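Side-chain contacts in protein ACDH-11, isoform b (Caenorhabditis elegans, PDB 4Y9J), which belongs to the acyl-CoA dehydrogenase family of flavoproteins and binds flavin-adenine dinucleotide between subunits of a four-chain assembly: residues N26-D31 against L132-P137; R329-A334 against A359-D364; R335-K340 against Q346-W351; G422-G425 against D429-L432. All blocks are in the same frame, centred on the assembly; numbering follows the deposited sequence.

Contact 1: residues N26-D31 against L132-P137; sequences NPYKDD and LFLFSP
Leu134 drives its two methyl groups into the bend of residues 26-31, and this is where the contact is tight. CD2 sits 3.6 Å from the backbone O of Pro27 and also lies against the proline ring, 3.9 Å from Pro27 CB. The other branch, CD1, turns to Tyr28 and meets its CB at 4.0 Å, while the phenol end of that tyrosine runs on to a hydrogen bond with Asp35. With CG anti to its own carbonyl carbon (chi1 -57°), the leucine spreads both methyls across the start of the bend. One residue earlier, Phe133 offers the rim of its ring to Asp31: OD2 lies in the ring plane, 3.4 Å from CE2, and the carboxylate is turned 78° from the ring. The positive rim of an aromatic ring suits such an oxygen, although OD2 also forms a salt bridge with Arg328, while OD1 takes the backbone N-H groups of Ile33 and Leu34. All this belongs to the helical N-terminal part of an acyl-CoA dehydrogenase-type subunit, where the loop before helix 34-41 packs against the end of helix 121-135. The bend itself is an Asx turn. Asn26 OD1 accepts from Tyr28 N in the carbonyl plane at 2.9 Å, and from Lys29 N, above that plane, along a nearly straight bond of 170°. On the looser side, Lys29 points its extended chain into solvent, and the ring of Pro27 is only partly covered.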
# COMPACT_ATOMS: atom_id res chain seq x y z
N ASN B 26 28.95 19.52 1.53
CA ASN B 26 29.35 19.60 0.11
C ASN B 26 30.36 18.49 -0.16
O ASN B 26 31.45 18.54 0.44
CB ASN B 26 29.99 20.97 -0.17
CG ASN B 26 30.43 21.14 -1.63
OD1 ASN B 26 31.11 20.28 -2.18
ND2 ASN B 26 30.06 22.23 -2.23
N PRO B 27 30.02 17.49 -1.01
CA PRO B 27 30.88 16.34 -1.13
C PRO B 27 32.19 16.56 -1.89
O PRO B 27 33.06 15.72 -1.84
CB PRO B 27 29.99 15.32 -1.81
CG PRO B 27 29.04 16.12 -2.60
CD PRO B 27 28.75 17.25 -1.71
N TYR B 28 32.33 17.66 -2.60
CA TYR B 28 33.57 17.97 -3.25
C TYR B 28 34.47 18.55 -2.16
O TYR B 28 35.55 18.06 -1.94
CB TYR B 28 33.39 18.99 -4.38
CG TYR B 28 34.71 19.20 -5.06
CD1 TYR B 28 35.23 18.24 -5.88
CD2 TYR B 28 35.50 20.28 -4.75
CE1 TYR B 28 36.49 18.39 -6.46
CE2 TYR B 28 36.77 20.42 -5.31
CZ TYR B 28 37.25 19.46 -6.17
OH TYR B 28 38.52 19.63 -6.73
N LYS B 29 34.01 19.55 -1.44
CA LYS B 29 34.82 20.21 -0.42
C LYS B 29 35.18 19.30 0.75
O LYS B 29 36.23 19.42 1.31
CB LYS B 29 34.09 21.41 0.15
CG LYS B 29 33.99 22.56 -0.84
CD LYS B 29 33.12 23.69 -0.32
CE LYS B 29 32.97 24.74 -1.38
NZ LYS B 29 32.15 25.86 -0.89
N ASP B 30 34.26 18.41 1.11
CA ASP B 30 34.37 17.61 2.29
C ASP B 30 35.15 16.36 2.01
O ASP B 30 35.54 15.67 2.99
CB ASP B 30 32.95 17.25 2.79
CG ASP B 30 32.93 16.67 4.24
OD1 ASP B 30 33.23 17.43 5.22
OD2 ASP B 30 32.58 15.49 4.38
N ASP B 31 35.37 16.02 0.73
CA ASP B 31 36.05 14.75 0.43
C ASP B 31 37.53 14.84 0.89
O ASP B 31 38.21 15.81 0.55
CB ASP B 31 36.00 14.36 -1.06
CG ASP B 31 36.40 12.88 -1.32
OD1 ASP B 31 37.61 12.58 -1.51
OD2 ASP B 31 35.50 12.01 -1.40
N LEU B 132 30.46 12.18 -11.58
CA LEU B 132 29.71 10.98 -11.34
C LEU B 132 29.87 10.48 -9.91
O LEU B 132 28.88 9.97 -9.30
CB LEU B 132 30.11 9.87 -12.31
CG LEU B 132 29.72 10.10 -13.76
CD1 LEU B 132 30.56 9.20 -14.66
CD2 LEU B 132 28.24 9.76 -13.93
N PHE B 133 31.08 10.61 -9.40
CA PHE B 133 31.35 10.23 -8.03
C PHE B 133 30.58 11.10 -6.99
O PHE B 133 30.12 10.59 -5.96
CB PHE B 133 32.84 10.21 -7.79
CG PHE B 133 33.26 9.98 -6.33
CD1 PHE B 133 33.19 8.72 -5.71
CD2 PHE B 133 33.69 11.08 -5.57
CE1 PHE B 133 33.62 8.58 -4.39
CE2 PHE B 133 34.14 10.92 -4.27
CZ PHE B 133 34.12 9.69 -3.68
N LEU B 134 30.47 12.40 -7.24
CA LEU B 134 29.66 13.27 -6.41
C LEU B 134 28.15 12.94 -6.56
O LEU B 134 27.40 12.91 -5.57
CB LEU B 134 29.91 14.72 -6.73
CG LEU B 134 31.36 15.17 -6.59
CD1 LEU B 134 31.39 16.64 -6.98
CD2 LEU B 134 31.86 14.97 -5.17
N PHE B 135 27.72 12.61 -7.79
CA PHE B 135 26.30 12.39 -8.09
C PHE B 135 25.81 11.09 -7.48
O PHE B 135 24.73 11.05 -6.87
CB PHE B 135 26.09 12.40 -9.64
CG PHE B 135 24.67 12.23 -10.09
CD1 PHE B 135 23.67 13.09 -9.64
CD2 PHE B 135 24.32 11.20 -10.94
CE1 PHE B 135 22.37 12.99 -10.07
CE2 PHE B 135 22.99 11.06 -11.36
CZ PHE B 135 22.04 11.97 -10.95
N SER B 136 26.61 10.03 -7.63
CA SER B 136 26.11 8.65 -7.47
C SER B 136 25.33 8.34 -6.16
O SER B 136 24.24 7.79 -6.23
CB SER B 136 27.26 7.68 -7.72
OG SER B 136 26.72 6.39 -7.98
N PRO B 137 25.86 8.72 -4.97
CA PRO B 137 25.13 8.40 -3.77
C PRO B 137 23.92 9.28 -3.51
O PRO B 137 23.11 8.95 -2.65
CB PRO B 137 26.17 8.58 -2.65
CG PRO B 137 27.21 9.48 -3.22
CD PRO B 137 27.22 9.22 -4.67

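Contact 2: residues R329-A334 against A359-D364; sequences RIISLA and AKMEVD
Ile331 reaches from helix 304-338 to the backbone and side chains of helix 352-383, two of the long helices of the C-terminal helical domain of the acyl-CoA dehydrogenase fold. Along the second helix, Lys360 lies on the exposed side; its NZ bridges to Asp364 OD1 one turn later at 3.0 Å, meeting the syn side of the carboxylate, and also bonds to Gln565. Met361 follows and turns toward the isoleucine. The two side chains slide past each other in opposite directions, and a bend at the methionine's last torsion (chi3 55°) folds CE back to lie 3.9 Å from Ile331 CG1. The same isoleucine's CD1 comes within 3.8 Å of the backbone O of Met361, so its outer methyl rests directly on the helix surface. Beyond the methionine, helix 389-419 packs on it through Met413 and Glu416. Glu362 then crosses the isoleucine at about a right angle. Its carboxylate is buried, and the charge is answered by two arginines, Arg328 at OE1 and Arg366 at OE2, which would probably keep it ionised; Ile586 of the second subunit packs on the same side chain. With its CG anti to the backbone N and the chain bent at chi2 (68°), the glutamate brings OE1 round to the branch methyl of the isoleucine, 3.6 Å from Ile331 CG2.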
# COMPACT_ATOMS: atom_id res chain seq x y z
N ARG B 329 30.17 8.00 1.08
CA ARG B 329 29.00 8.62 1.69
C ARG B 329 28.80 8.15 3.18
O ARG B 329 28.62 8.96 4.07
CB ARG B 329 27.73 8.38 0.84
CG ARG B 329 26.45 8.91 1.45
CD ARG B 329 26.53 10.42 1.67
NE ARG B 329 26.66 11.19 0.41
CZ ARG B 329 25.63 11.60 -0.34
NH1 ARG B 329 24.38 11.24 -0.05
NH2 ARG B 329 25.86 12.30 -1.45
N ILE B 330 28.88 6.86 3.41
CA ILE B 330 28.69 6.35 4.75
C ILE B 330 29.76 6.84 5.67
O ILE B 330 29.46 7.19 6.78
CB ILE B 330 28.42 4.83 4.77
CG1 ILE B 330 27.75 4.42 6.10
CG2 ILE B 330 29.71 4.06 4.65
CD1 ILE B 330 26.37 5.03 6.28
N ILE B 331 31.00 6.96 5.22
CA ILE B 331 32.05 7.42 6.06
C ILE B 331 31.85 8.92 6.34
O ILE B 331 32.06 9.38 7.44
CB ILE B 331 33.44 7.18 5.38
CG1 ILE B 331 33.76 5.69 5.22
CG2 ILE B 331 34.56 7.91 6.12
CD1 ILE B 331 35.04 5.48 4.42
N SER B 332 31.50 9.70 5.33
CA SER B 332 31.19 11.11 5.54
C SER B 332 30.08 11.32 6.57
O SER B 332 30.15 12.22 7.43
CB SER B 332 30.81 11.81 4.20
OG SER B 332 30.63 13.19 4.39
N LEU B 333 29.00 10.56 6.42
CA LEU B 333 27.91 10.70 7.34
C LEU B 333 28.25 10.19 8.74
O LEU B 333 27.97 10.88 9.73
CB LEU B 333 26.70 9.98 6.82
CG LEU B 333 26.08 10.63 5.56
CD1 LEU B 333 25.02 9.72 5.01
CD2 LEU B 333 25.57 12.04 5.80
N ALA B 334 28.96 9.07 8.80
CA ALA B 334 29.33 8.49 10.10
C ALA B 334 30.29 9.39 10.80
O ALA B 334 30.15 9.67 12.02
CB ALA B 334 29.88 7.08 9.91
N ALA B 359 39.16 4.62 10.72
CA ALA B 359 40.39 4.89 10.04
C ALA B 359 40.67 3.79 9.05
O ALA B 359 41.11 4.05 7.96
CB ALA B 359 41.54 5.09 10.99
N LYS B 360 40.40 2.53 9.42
CA LYS B 360 40.62 1.42 8.50
C LYS B 360 39.71 1.51 7.25
O LYS B 360 40.17 1.22 6.15
CB LYS B 360 40.42 0.04 9.22
CG LYS B 360 40.43 -1.17 8.29
CD LYS B 360 41.79 -1.39 7.60
CE LYS B 360 42.01 -2.78 6.91
NZ LYS B 360 42.99 -2.69 5.73
N MET B 361 38.44 1.88 7.42
CA MET B 361 37.52 2.13 6.28
C MET B 361 38.06 3.21 5.35
O MET B 361 37.98 3.06 4.13
CB MET B 361 36.13 2.50 6.78
CG MET B 361 35.51 1.40 7.66
SD MET B 361 34.11 1.92 8.68
CE MET B 361 32.95 2.64 7.59
N GLU B 362 38.61 4.27 5.93
CA GLU B 362 39.17 5.33 5.17
C GLU B 362 40.40 4.90 4.35
O GLU B 362 40.52 5.26 3.22
CB GLU B 362 39.45 6.51 6.09
CG GLU B 362 40.04 7.67 5.35
CD GLU B 362 39.05 8.30 4.38
OE1 GLU B 362 37.84 8.17 4.61
OE2 GLU B 362 39.50 8.92 3.40
N VAL B 363 41.29 4.12 4.93
CA VAL B 363 42.50 3.62 4.25
C VAL B 363 42.11 2.77 3.03
O VAL B 363 42.63 2.96 1.92
CB VAL B 363 43.34 2.75 5.23
CG1 VAL B 363 44.42 1.94 4.49
CG2 VAL B 363 43.97 3.59 6.32
N ASP B 364 41.14 1.87 3.21
CA ASP B 364 40.73 0.97 2.15
C ASP B 364 40.00 1.74 1.02
O ASP B 364 40.13 1.41 -0.13
CB ASP B 364 39.82 -0.15 2.71
CG ASP B 364 40.60 -1.23 3.49
OD1 ASP B 364 41.86 -1.33 3.35
OD2 ASP B 364 39.90 -2.02 4.21

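Contact 3: residues R335-K340 against Q346-W351; sequences RDYSTK and QTQSKW. With FAD (flavin-adenine dinucleotide), chain C.
Gln348 and Ser338 face each other where helix 304-338 runs out, their CA atoms 4.6 Å apart. The glutamine chain is extended beyond CG and lays its amide past the last helical turn, with the two ends of the amide put to different uses. OE1 lies 3.3 Å from Ser338 CA and close to the Tyr337 ring, whose plane stands 80° from that of the amide. NE2 reaches the cofactor and donates to the ribose ring oxygen O4B of FAD at 2.9 Å, with a second bond to Cys420 O fixing the amide's rotation. Ser349 also meets Ser338: its CB packs on Ser338 OG at 3.4 Å, and its backbone N gives a hydrogen bond of 2.9 Å to Ser338 O, coming from above the carbonyl plane. Ser338 OG is itself tied back to Arg335 O at 2.6 Å. Thr347 completes the grip, with CB close to Ser338 O and CG2 3.5 Å from Thr339 O, while its OG1 shares a hydrogen bond with Ser349 OG. Trp351 lies further on, sandwiched between two groups: the adenine of FAD at N1A over one face, 4.0 Å above the plane and toward the rim, and Gln346 NE2 over the other. The 3-10 turn after the hairpin of strands 342-343 and 346-347, seated on the end of helix 304-338, forms one wall of the FAD site, at the adenosine half of the cofactor, with residues of the second subunit completing the pocket.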
# COMPACT_ATOMS: atom_id res chain seq x y z
N ARG B 335 31.30 9.91 10.11
CA ARG B 335 32.16 10.82 10.80
C ARG B 335 31.51 12.12 11.32
O ARG B 335 31.83 12.56 12.44
CB ARG B 335 33.48 11.15 10.06
CG ARG B 335 33.35 12.17 8.99
CD ARG B 335 34.68 12.36 8.24
NE ARG B 335 34.53 13.42 7.25
CZ ARG B 335 35.53 13.99 6.59
NH1 ARG B 335 36.78 13.63 6.81
NH2 ARG B 335 35.26 14.96 5.73
N ASP B 336 30.59 12.70 10.56
CA ASP B 336 29.86 13.82 11.08
C ASP B 336 28.99 13.49 12.32
O ASP B 336 28.94 14.24 13.27
CB ASP B 336 28.98 14.39 9.99
CG ASP B 336 28.25 15.57 10.46
OD1 ASP B 336 28.82 16.63 10.46
OD2 ASP B 336 27.04 15.46 10.78
N TYR B 337 28.31 12.37 12.26
CA TYR B 337 27.50 11.91 13.39
C TYR B 337 28.35 11.72 14.64
O TYR B 337 27.90 12.07 15.74
CB TYR B 337 26.81 10.64 13.04
CG TYR B 337 25.77 10.20 14.05
CD1 TYR B 337 24.60 10.95 14.26
CD2 TYR B 337 25.90 9.00 14.72
CE1 TYR B 337 23.63 10.52 15.17
CE2 TYR B 337 24.91 8.52 15.57
CZ TYR B 337 23.80 9.28 15.81
OH TYR B 337 22.85 8.86 16.70
N SER B 338 29.60 11.24 14.44
CA SER B 338 30.51 11.05 15.57
C SER B 338 30.79 12.30 16.38
O SER B 338 31.16 12.20 17.55
CB SER B 338 31.80 10.38 15.13
OG SER B 338 32.72 11.27 14.54
N THR B 339 30.67 13.48 15.76
CA THR B 339 30.88 14.73 16.46
C THR B 339 29.65 15.18 17.25
O THR B 339 29.68 16.14 17.94
CB THR B 339 31.27 15.91 15.51
OG1 THR B 339 30.16 16.22 14.65
CG2 THR B 339 32.50 15.56 14.69
N LYS B 340 28.52 14.50 17.07
CA LYS B 340 27.24 14.90 17.62
C LYS B 340 26.63 13.88 18.61
O LYS B 340 25.74 14.23 19.38
CB LYS B 340 26.20 14.95 16.46
CG LYS B 340 26.15 16.21 15.65
CD LYS B 340 25.05 16.00 14.62
CE LYS B 340 25.64 15.82 13.27
NZ LYS B 340 25.94 17.15 12.69
N GLN B 346 31.08 11.24 26.31
CA GLN B 346 31.61 12.10 25.22
C GLN B 346 31.26 11.65 23.81
O GLN B 346 30.70 10.56 23.62
CB GLN B 346 33.11 12.32 25.37
CG GLN B 346 33.93 11.07 25.21
CD GLN B 346 35.27 11.26 25.86
OE1 GLN B 346 35.57 12.35 26.34
NE2 GLN B 346 36.07 10.19 25.89
N THR B 347 31.57 12.52 22.82
CA THR B 347 31.14 12.28 21.47
C THR B 347 31.90 11.06 20.96
O THR B 347 33.06 10.81 21.36
CB THR B 347 31.32 13.51 20.54
OG1 THR B 347 32.69 13.94 20.55
CG2 THR B 347 30.46 14.68 20.99
N GLN B 348 31.22 10.27 20.16
CA GLN B 348 31.89 9.09 19.55
C GLN B 348 33.28 9.40 19.02
O GLN B 348 34.17 8.59 19.10
CB GLN B 348 31.12 8.50 18.40
CG GLN B 348 29.78 7.93 18.76
CD GLN B 348 28.96 7.56 17.53
OE1 GLN B 348 29.05 8.19 16.47
NE2 GLN B 348 28.14 6.53 17.67
N SER B 349 33.42 10.57 18.43
CA SER B 349 34.66 10.95 17.80
C SER B 349 35.86 10.93 18.75
O SER B 349 36.99 10.88 18.27
CB SER B 349 34.49 12.35 17.19
OG SER B 349 34.39 13.35 18.19
N LYS B 350 35.62 11.08 20.06
CA LYS B 350 36.68 11.12 21.06
C LYS B 350 37.14 9.72 21.50
O LYS B 350 38.10 9.57 22.28
CB LYS B 350 36.24 11.94 22.31
CG LYS B 350 35.79 13.38 22.03
CD LYS B 350 36.96 14.19 21.54
CE LYS B 350 36.58 15.24 20.52
NZ LYS B 350 35.81 16.35 21.14
N TRP B 351 36.44 8.69 21.05
CA TRP B 351 36.75 7.35 21.51
C TRP B 351 37.69 6.66 20.51
O TRP B 351 37.33 6.41 19.36
CB TRP B 351 35.45 6.55 21.73
CG TRP B 351 34.67 7.01 22.93
CD1 TRP B 351 33.44 7.57 22.95
CD2 TRP B 351 35.11 6.93 24.28
NE1 TRP B 351 33.08 7.88 24.25
CE2 TRP B 351 34.08 7.47 25.08
CE3 TRP B 351 36.27 6.44 24.90
CZ2 TRP B 351 34.17 7.55 26.46
CZ3 TRP B 351 36.36 6.51 26.24
CH2 TRP B 351 35.32 7.07 27.03
PA FAD C . 24.53 4.27 20.06
O1A FAD C . 25.19 3.83 21.41
O2A FAD C . 24.07 5.73 19.96
O5B FAD C . 25.56 4.17 18.79
C5B FAD C . 26.29 2.98 18.59
C4B FAD C . 27.62 3.41 18.04
O4B FAD C . 28.24 4.07 19.16
C3B FAD C . 28.42 2.17 17.65
O3B FAD C . 29.46 2.44 16.68
C2B FAD C . 29.03 1.78 19.00
O2B FAD C . 30.25 1.08 18.87
C1B FAD C . 29.36 3.18 19.50
N9A FAD C . 29.68 3.17 20.93
C8A FAD C . 28.76 3.20 21.96
N7A FAD C . 29.47 3.21 23.16
C5A FAD C . 30.84 3.20 22.86
C6A FAD C . 32.10 3.21 23.62
N6A FAD C . 31.98 3.23 24.96
N1A FAD C . 33.28 3.21 22.95
C2A FAD C . 33.39 3.19 21.61
N3A FAD C . 32.26 3.17 20.85
C4A FAD C . 31.00 3.17 21.40
N1 FAD C . 16.43 -2.10 22.79
C2 FAD C . 15.67 -2.49 23.83
O2 FAD C . 16.02 -2.15 24.95
N3 FAD C . 14.61 -3.28 23.68
C4 FAD C . 14.16 -3.67 22.50
O4 FAD C . 13.14 -4.35 22.34
C4X FAD C . 14.92 -3.27 21.29
N5 FAD C . 14.53 -3.57 20.01
C5X FAD C . 15.29 -3.23 18.93
C6 FAD C . 14.92 -3.56 17.61
C7 FAD C . 15.75 -3.17 16.53
C7M FAD C . 15.38 -3.56 15.15
C8 FAD C . 16.97 -2.40 16.79
C8M FAD C . 17.87 -1.96 15.63
C9 FAD C . 17.34 -2.06 18.07
C9A FAD C . 16.54 -2.43 19.16
N10 FAD C . 16.86 -2.06 20.43
C10 FAD C . 16.10 -2.45 21.53
C1' FAD C . 18.02 -1.19 20.62
C2' FAD C . 19.42 -1.73 20.59
O2' FAD C . 19.70 -2.54 21.76
C3' FAD C . 20.26 -0.46 20.41
O3' FAD C . 20.18 0.03 19.07
C4' FAD C . 21.69 -0.86 20.63
O4' FAD C . 21.82 -1.19 22.03
C5' FAD C . 22.60 0.29 20.15
O5' FAD C . 22.33 1.43 20.96
P FAD C . 21.94 2.86 20.24
O1P FAD C . 20.89 2.59 19.19
O2P FAD C . 21.61 3.84 21.37
O3P FAD C . 23.36 3.21 19.54

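Contact 4: residues G422-G425 against D429-L432; sequences GGQG and DTGL. With FAD (flavin-adenine dinucleotide), chain C.
Thr430 OG1 is gripped by two partners while its methyl packs across the contact on Gln424. The oxygen accepts from Leu432 N at 3.0 Å, along a fairly straight bond of 164°, and is also hydrogen-bonded to Met427 O. CG2, anti to the carbonyl carbon, is directed at the opposite segment and sits 3.4 Å from the backbone O of Gln424. The bond to Leu432 N makes an ST turn, which leads the chain into helix 432-439. Gln424 crosses the threonine obliquely. A bend at chi2 (-67°) carries its amide to the side of the methyl, NE2 lying 4.1 Å from Thr430 CG2 and bonding to Ala84 O of the third subunit. Next along, Leu432 lays CB near Gly425 O at 4.0 Å, and its CD1 lies 4.1 Å from Gly425 CA. Both segments belong to the glycine-rich loop between helices 389-419 and 432-439, whose Gly422 and Gly423 line the FAD pocket in this acyl-CoA dehydrogenase-type fold. At the start of the loop Gly423 N donates to O1P of the cofactor at 2.9 Å, and Gly422 CA comes within 3.5 Å of the bridging oxygen O3P.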
# COMPACT_ATOMS: atom_id res chain seq x y z
N GLY B 422 24.48 2.92 15.37
CA GLY B 422 23.69 2.04 16.25
C GLY B 422 22.36 1.68 15.65
O GLY B 422 22.22 1.54 14.42
N GLY B 423 21.33 1.57 16.51
CA GLY B 423 20.00 1.25 16.01
C GLY B 423 19.45 2.17 14.93
O GLY B 423 18.74 1.73 14.03
N GLN B 424 19.81 3.45 14.99
CA GLN B 424 19.40 4.40 13.99
C GLN B 424 19.88 4.11 12.60
O GLN B 424 19.14 4.38 11.60
CB GLN B 424 19.84 5.84 14.38
CG GLN B 424 19.07 6.34 15.57
CD GLN B 424 17.57 6.56 15.24
OE1 GLN B 424 16.72 5.75 15.62
NE2 GLN B 424 17.26 7.64 14.58
N GLY B 425 21.06 3.48 12.50
CA GLY B 425 21.54 3.02 11.22
C GLY B 425 20.70 1.98 10.52
O GLY B 425 20.75 1.84 9.29
N ASP B 429 13.79 5.19 7.77
CA ASP B 429 13.34 6.60 7.62
C ASP B 429 14.52 7.60 7.82
O ASP B 429 14.36 8.75 7.49
CB ASP B 429 12.06 6.95 8.41
CG ASP B 429 12.08 6.49 9.85
OD1 ASP B 429 12.79 5.43 10.20
OD2 ASP B 429 11.24 7.12 10.55
N THR B 430 15.69 7.13 8.27
CA THR B 430 16.93 7.91 8.25
C THR B 430 17.62 8.10 6.88
O THR B 430 18.47 9.02 6.72
CB THR B 430 18.00 7.33 9.14
OG1 THR B 430 18.53 6.10 8.60
CG2 THR B 430 17.54 7.21 10.55
N GLY B 431 17.24 7.30 5.88
CA GLY B 431 17.94 7.23 4.61
C GLY B 431 19.21 6.39 4.61
O GLY B 431 19.77 6.14 3.54
N LEU B 432 19.69 5.94 5.80
CA LEU B 432 20.95 5.21 5.82
C LEU B 432 20.92 3.82 5.26
O LEU B 432 21.81 3.40 4.52
CB LEU B 432 21.50 5.20 7.25
CG LEU B 432 21.76 6.61 7.80
CD1 LEU B 432 21.97 6.65 9.30
CD2 LEU B 432 22.93 7.28 7.09
PA FAD C . 24.53 4.27 20.06
O1A FAD C . 25.19 3.83 21.41
O2A FAD C . 24.07 5.73 19.96
O5B FAD C . 25.56 4.17 18.79
C5B FAD C . 26.29 2.98 18.59
C4B FAD C . 27.62 3.41 18.04
O4B FAD C . 28.24 4.07 19.16
C3B FAD C . 28.42 2.17 17.65
O3B FAD C . 29.46 2.44 16.68
C2B FAD C . 29.03 1.78 19.00
O2B FAD C . 30.25 1.08 18.87
C1B FAD C . 29.36 3.18 19.50
N9A FAD C . 29.68 3.17 20.93
C8A FAD C . 28.76 3.20 21.96
N7A FAD C . 29.47 3.21 23.16
C5A FAD C . 30.84 3.20 22.86
C6A FAD C . 32.10 3.21 23.62
N6A FAD C . 31.98 3.23 24.96
N1A FAD C . 33.28 3.21 22.95
C2A FAD C . 33.39 3.19 21.61
N3A FAD C . 32.26 3.17 20.85
C4A FAD C . 31.00 3.17 21.40
N1 FAD C . 16.43 -2.10 22.79
C2 FAD C . 15.67 -2.49 23.83
O2 FAD C . 16.02 -2.15 24.95
N3 FAD C . 14.61 -3.28 23.68
C4 FAD C . 14.16 -3.67 22.50
O4 FAD C . 13.14 -4.35 22.34
C4X FAD C . 14.92 -3.27 21.29
N5 FAD C . 14.53 -3.57 20.01
C5X FAD C . 15.29 -3.23 18.93
C6 FAD C . 14.92 -3.56 17.61
C7 FAD C . 15.75 -3.17 16.53
C7M FAD C . 15.38 -3.56 15.15
C8 FAD C . 16.97 -2.40 16.79
C8M FAD C . 17.87 -1.96 15.63
C9 FAD C . 17.34 -2.06 18.07
C9A FAD C . 16.54 -2.43 19.16
N10 FAD C . 16.86 -2.06 20.43
C10 FAD C . 16.10 -2.45 21.53
C1' FAD C . 18.02 -1.19 20.62
C2' FAD C . 19.42 -1.73 20.59
O2' FAD C . 19.70 -2.54 21.76
C3' FAD C . 20.26 -0.46 20.41
O3' FAD C . 20.18 0.03 19.07
C4' FAD C . 21.69 -0.86 20.63
O4' FAD C . 21.82 -1.19 22.03
C5' FAD C . 22.60 0.29 20.15
O5' FAD C . 22.33 1.43 20.96
P FAD C . 21.94 2.86 20.24
O1P FAD C . 20.89 2.59 19.19
O2P FAD C . 21.61 3.84 21.37
O3P FAD C . 23.36 3.21 19.54

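Overall arrangement
From the N terminus, contact 1 comes first, closing a loop of about a hundred residues between the segment before helix 34-41 and the end of helix 121-135. Contact 2 then joins helix 304-338 to helix 352-383, and contact 3 falls within that span, closing a five-residue loop that holds the first hairpin strand. Contact 4 follows in series, closing a three-residue gap in the loop between helices 389-419 and 432-439. Helix 304-338 is the common thread: Asp30 of contact 1 reaches Ser332 of contact 2 and Arg335 of contact 3, while Leu432 of contact 4 packs on Leu333. Contacts 3 and 4 both touch FAD, and all four touch the second subunit.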